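Local coordinates for periplasmic binding protein/LacI transcriptional regulator (Burkholderia multivorans, PDB 4YLE) that is probably the solute-binding protein of an ABC transporter, capturing a small sugar-like ligand in the periplasm for uptake, at residues 35-40 against 121-126; 279-284 against 307-312. All coordinates share one frame; numbering follows the deposited sequence.

Contacts 1 and 2 both belong to the lobe built on the mixed sheet, and their centres lie 12 Å apart. Contact 1 sits at the ligand edge of the sheet. The nearest atoms of D124's side chain and the bound unidentified ligand are about 3 Å apart. Contact 2 is one shell further back, with the side chain of Q282 about 6 Å from that ligand at the nearest atoms. The helix of contact 2 packs directly on contact 1. Q282 OE1 lies 3.0 Å from D124 CA, and A283 CA meets I123 CD1 at 4.0 Å. A283 CB also touches L37 CD2, at 4.0 Å.

Contact 1: 35-40 against 121-126; sequences VALVMK and VNIDNR
L37 and I123 sit on parallel strands that are not direct neighbours, with strand 95-98 running between them; the closest CA atoms of the two segments, L37 and V121, are 9.6 Å apart. The side chains therefore span the gap above V97, which both L37 and I123 touch. CD1 of L37 meets CD1 of I123 at 4.0 Å. The two side chains cross at about a right angle, so the touch is confined to these methyls. I123 has CG1 between its backbone N and carbonyl carbon (chi1 69°), and this sends CD1 toward L37. The pair belongs to the buried face of the sheet, beneath helix 45-60, where L37 also meets A54. The sheet is the alpha/beta core of one lobe of a type I periplasmic binding protein, in which ligands bind at the C-terminal strand ends facing the other lobe. Beyond the strands the contact becomes polar. K40 and D124 approach from opposite directions. They form a salt bridge, with K40 NZ modelled 2.5 Å from D124 OD2; this is very short, so the exact length is doubtful. OD1 of D124 is turned to a second task and hydrogen-bonds the bound unidentified ligand. The lysine probably offsets the carboxylate's charge in this buried place. F47 touches both side chains. D124 is the middle residue of a classic gamma turn, closed by N125 N to I123 O at 2.8 Å. N122 braces the same loop. Its ND2 reaches N125 O at 3.0 Å, nearly straight at 163° but from above the carbonyl plane, while its OD1 takes the backbone N of L127. N125 points its own amide outside the two segments, with ND2 bonded to P100 O and OD1 to N178 N.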
loop_
_atom_site.group_PDB
_atom_site.type_symbol
_atom_site.label_atom_id
_atom_site.label_comp_id
_atom_site.label_asym_id
_atom_site.label_seq_id
_atom_site.Cartn_x
_atom_site.Cartn_y
_atom_site.Cartn_z
ATOM N N VAL A 35 15.215 15.951 -2.351
ATOM C CA VAL A 35 14.656 14.599 -2.217
ATOM C C VAL A 35 13.388 14.486 -3.042
ATOM O O VAL A 35 12.514 15.343 -2.948
ATOM C CB VAL A 35 14.316 14.262 -0.743
ATOM C CG1 VAL A 35 13.773 12.858 -0.620
ATOM C CG2 VAL A 35 15.554 14.414 0.149
ATOM N N ALA A 36 13.280 13.405 -3.815
ATOM C CA ALA A 36 12.091 13.115 -4.604
ATOM C C ALA A 36 11.292 12.034 -3.916
ATOM O O ALA A 36 11.855 10.998 -3.557
ATOM C CB ALA A 36 12.467 12.664 -6.014
ATOM N N LEU A 37 9.993 12.286 -3.746
ATOM C CA LEU A 37 9.024 11.281 -3.207
ATOM C C LEU A 37 8.148 10.843 -4.349
ATOM O O LEU A 37 7.380 11.647 -4.875
ATOM C CB LEU A 37 8.163 11.868 -2.095
ATOM C CG LEU A 37 7.081 10.932 -1.533
ATOM C CD1 LEU A 37 7.683 9.709 -0.878
ATOM C CD2 LEU A 37 6.231 11.670 -0.525
ATOM N N VAL A 38 8.262 9.567 -4.730
ATOM C CA VAL A 38 7.564 9.038 -5.906
ATOM C C VAL A 38 6.532 8.025 -5.449
ATOM O O VAL A 38 6.879 6.996 -4.906
ATOM C CB VAL A 38 8.569 8.414 -6.882
ATOM C CG1 VAL A 38 7.859 7.703 -8.072
ATOM C CG2 VAL A 38 9.520 9.505 -7.388
HETATM N N MSE A 39 5.260 8.360 -5.657
HETATM C CA MSE A 39 4.147 7.622 -5.089
HETATM C C MSE A 39 3.366 6.908 -6.173
HETATM O O MSE A 39 3.730 6.946 -7.323
HETATM C CB MSE A 39 3.242 8.577 -4.327
HETATM C CG MSE A 39 3.983 9.224 -3.172
HETATM SE SE MSE A 39 2.876 10.533 -2.220
HETATM C CE MSE A 39 3.056 11.967 -3.548
ATOM N N LYS A 40 2.297 6.245 -5.777
ATOM C CA LYS A 40 1.423 5.616 -6.751
ATOM C C LYS A 40 0.260 6.560 -6.995
ATOM O O LYS A 40 0.456 7.744 -7.264
ATOM C CB LYS A 40 0.979 4.238 -6.267
ATOM C CG LYS A 40 2.115 3.206 -6.198
ATOM C CD LYS A 40 1.713 1.880 -5.465
ATOM C CE LYS A 40 2.252 1.865 -4.017
ATOM N NZ LYS A 40 1.421 1.044 -3.070
ATOM N N VAL A 121 15.539 4.946 -1.238
ATOM C CA VAL A 121 14.880 4.296 -0.134
ATOM C C VAL A 121 13.528 3.842 -0.646
ATOM O O VAL A 121 12.856 4.581 -1.340
ATOM C CB VAL A 121 14.698 5.244 1.053
ATOM C CG1 VAL A 121 13.999 4.557 2.193
ATOM C CG2 VAL A 121 16.066 5.792 1.531
ATOM N N ASN A 122 13.183 2.620 -0.289
ATOM C CA ASN A 122 11.969 1.929 -0.714
ATOM C C ASN A 122 10.975 2.060 0.423
ATOM O O ASN A 122 11.301 1.698 1.555
ATOM C CB ASN A 122 12.351 0.474 -0.999
ATOM C CG ASN A 122 11.215 -0.417 -1.463
ATOM O OD1 ASN A 122 11.445 -1.613 -1.589
ATOM N ND2 ASN A 122 10.031 0.134 -1.754
ATOM N N ILE A 123 9.783 2.558 0.135
ATOM C CA ILE A 123 8.712 2.513 1.124
ATOM C C ILE A 123 7.458 1.795 0.627
ATOM O O ILE A 123 7.331 1.569 -0.563
ATOM C CB ILE A 123 8.289 3.922 1.577
ATOM C CG1 ILE A 123 7.579 4.696 0.452
ATOM C CG2 ILE A 123 9.534 4.719 2.100
ATOM C CD1 ILE A 123 7.071 6.112 0.872
ATOM N N ASP A 124 6.577 1.429 1.578
ATOM C CA ASP A 124 5.198 0.954 1.318
ATOM C C ASP A 124 5.173 -0.469 0.769
ATOM O O ASP A 124 4.800 -1.417 1.467
ATOM C CB ASP A 124 4.480 1.911 0.372
ATOM C CG ASP A 124 3.064 1.457 0.029
ATOM O OD1 ASP A 124 2.492 0.686 0.800
ATOM O OD2 ASP A 124 2.519 1.896 -1.012
ATOM N N ASN A 125 5.598 -0.615 -0.477
ATOM C CA ASN A 125 5.580 -1.893 -1.150
ATOM C C ASN A 125 6.999 -2.311 -1.473
ATOM O O ASN A 125 7.695 -1.632 -2.208
ATOM C CB ASN A 125 4.763 -1.814 -2.426
ATOM C CG ASN A 125 4.864 -3.058 -3.245
ATOM O OD1 ASN A 125 4.857 -4.186 -2.712
ATOM N ND2 ASN A 125 4.943 -2.889 -4.578
ATOM N N ARG A 126 7.424 -3.426 -0.923
ATOM C CA ARG A 126 8.811 -3.809 -1.030
ATOM C C ARG A 126 9.152 -4.324 -2.418
ATOM O O ARG A 126 8.447 -5.158 -2.974
ATOM C CB ARG A 126 9.149 -4.857 0.023
ATOM C CG ARG A 126 10.636 -5.022 0.257
ATOM C CD ARG A 126 10.909 -6.281 1.040
ATOM N NE ARG A 126 10.249 -6.257 2.342
ATOM C CZ ARG A 126 10.869 -6.042 3.501
ATOM N NH1 ARG A 126 12.190 -5.837 3.550
ATOM N NH2 ARG A 126 10.156 -6.044 4.622
#

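Contact 2: 279-284 against 307-312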
loop_
_atom_site.group_PDB
_atom_site.type_symbol
_atom_site.label_atom_id
_atom_site.label_comp_id
_atom_site.label_asym_id
_atom_site.label_seq_id
_atom_site.Cartn_x
_atom_site.Cartn_y
_atom_site.Cartn_z
ATOM N N ALA A 279 0.580 6.274 6.446
ATOM C CA ALA A 279 1.159 6.742 5.198
ATOM C C ALA A 279 2.196 7.848 5.369
ATOM O O ALA A 279 3.289 7.808 4.773
ATOM C CB ALA A 279 0.058 7.207 4.296
ATOM N N ALA A 280 1.841 8.855 6.155
ATOM C CA ALA A 280 2.675 10.014 6.328
ATOM C C ALA A 280 3.957 9.558 7.017
ATOM O O ALA A 280 5.024 10.011 6.675
ATOM C CB ALA A 280 1.972 11.065 7.147
ATOM N N LYS A 281 3.830 8.692 8.018
ATOM C CA LYS A 281 5.007 8.166 8.712
ATOM C C LYS A 281 5.955 7.468 7.746
ATOM O O LYS A 281 7.149 7.675 7.817
ATOM C CB LYS A 281 4.585 7.197 9.817
ATOM C CG LYS A 281 5.774 6.575 10.572
ATOM C CD LYS A 281 5.326 5.325 11.335
ATOM C CE LYS A 281 4.796 5.654 12.666
ATOM N NZ LYS A 281 5.859 6.162 13.564
ATOM N N GLN A 282 5.418 6.652 6.837
ATOM C CA GLN A 282 6.284 5.917 5.914
ATOM C C GLN A 282 7.103 6.863 5.073
ATOM O O GLN A 282 8.350 6.667 4.912
ATOM C CB GLN A 282 5.488 4.988 5.030
ATOM C CG GLN A 282 4.838 3.866 5.791
ATOM C CD GLN A 282 4.181 2.891 4.869
ATOM O OE1 GLN A 282 4.803 2.398 3.940
ATOM N NE2 GLN A 282 2.916 2.572 5.137
ATOM N N ALA A 283 6.464 7.921 4.568
ATOM C CA ALA A 283 7.175 8.866 3.720
ATOM C C ALA A 283 8.188 9.672 4.543
ATOM O O ALA A 283 9.309 9.922 4.089
ATOM C CB ALA A 283 6.234 9.785 3.032
ATOM N N VAL A 284 7.789 10.125 5.723
ATOM C CA VAL A 284 8.687 10.918 6.540
ATOM C C VAL A 284 9.908 10.079 6.960
ATOM O O VAL A 284 11.044 10.553 6.874
ATOM C CB VAL A 284 7.970 11.509 7.787
ATOM C CG1 VAL A 284 8.949 12.105 8.784
ATOM C CG2 VAL A 284 6.966 12.593 7.331
ATOM N N VAL A 307 13.512 -1.054 8.781
ATOM C CA VAL A 307 12.659 -0.198 9.602
ATOM C C VAL A 307 11.203 -0.595 9.434
ATOM O O VAL A 307 10.580 -0.266 8.417
ATOM C CB VAL A 307 12.798 1.291 9.233
ATOM C CG1 VAL A 307 11.841 2.159 10.084
ATOM C CG2 VAL A 307 14.244 1.751 9.368
ATOM N N GLU A 308 10.658 -1.312 10.416
ATOM C CA GLU A 308 9.257 -1.702 10.336
ATOM C C GLU A 308 8.398 -0.626 10.951
ATOM O O GLU A 308 8.621 -0.224 12.089
ATOM C CB GLU A 308 8.990 -3.029 11.038
ATOM C CG GLU A 308 7.561 -3.520 10.792
ATOM C CD GLU A 308 7.259 -4.819 11.494
ATOM O OE1 GLU A 308 8.104 -5.721 11.396
ATOM O OE2 GLU A 308 6.187 -4.920 12.147
ATOM N N THR A 309 7.398 -0.183 10.202
ATOM C CA THR A 309 6.457 0.803 10.709
ATOM C C THR A 309 5.201 0.060 11.134
ATOM O O THR A 309 4.899 -1.004 10.573
ATOM C CB THR A 309 6.135 1.881 9.658
ATOM O OG1 THR A 309 5.830 1.266 8.412
ATOM C CG2 THR A 309 7.306 2.782 9.406
ATOM N N PRO A 310 4.474 0.593 12.131
ATOM C CA PRO A 310 3.388 -0.199 12.717
ATOM C C PRO A 310 2.090 -0.178 11.925
ATOM O O PRO A 310 1.871 0.677 11.084
ATOM C CB PRO A 310 3.179 0.464 14.077
ATOM C CG PRO A 310 3.566 1.899 13.831
ATOM C CD PRO A 310 4.707 1.839 12.880
ATOM N N VAL A 311 1.235 -1.150 12.227
ATOM C CA VAL A 311 -0.112 -1.196 11.675
ATOM C C VAL A 311 -1.115 -1.430 12.816
ATOM O O VAL A 311 -0.956 -2.352 13.594
ATOM C CB VAL A 311 -0.252 -2.312 10.659
ATOM C CG1 VAL A 311 -1.681 -2.345 10.131
ATOM C CG2 VAL A 311 0.712 -2.126 9.521
ATOM N N ASP A 312 -2.126 -0.579 12.922
ATOM C CA ASP A 312 -3.142 -0.758 13.953
ATOM C C ASP A 312 -4.523 -0.974 13.375
ATOM O O ASP A 312 -4.921 -0.344 12.400
ATOM C CB ASP A 312 -3.179 0.442 14.873
ATOM C CG ASP A 312 -1.911 0.579 15.667
ATOM O OD1 ASP A 312 -1.626 -0.338 16.453
ATOM O OD2 ASP A 312 -1.198 1.576 15.474
#
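K281 and T309 lie side by side, their side chains running antiparallel. The pair joins the first turns of helix 279-295 to the broken strand 308-314. In this type I periplasmic binding protein fold, the helix packs on the mixed sheet of one lobe, and the strand enters that sheet between strands 141-144 and 274-276. T309 is held there by backbone bonding to G143, and D312 by bonding to D276. The closest CA atoms of the two segments, those of Q282 and T309, are 7.0 Å apart. No hydrogen bond crosses between the segments, and the contact is van der Waals packing, largely between aliphatic groups. K281 leaves the helix with CG anti to the backbone N (chi1 179°), which carries its methylenes to the strand. Its CD lies 3.8 Å from CG2 of T309. The chain then bends at chi3 and again at chi4, so that CE comes to the CD-CG edge of P310 instead of running straight on. Lysine and proline cross at about a right angle, with CE of K281 3.8 Å from CD of P310. This outer part is open to solvent at P310, which is exposed. The inner part is buried. Q282 stands across T309 at about a right angle, and both residues also touch P144 of strand 141-144. The glutamine chain is extended beyond CG, which carries its amide away from the threonine, back toward the start of the helix, where NE2 hydrogen-bonds the backbone O of Q277. That bond ties the amide to the connection leading into the helix. T309 thus offers two different branches to two neighbouring helix residues, its methyl to K281 and its hydroxyl oxygen to Q282. OG1 of T309 meets the methylene CG of Q282 at 3.8 Å, a van der Waals touch.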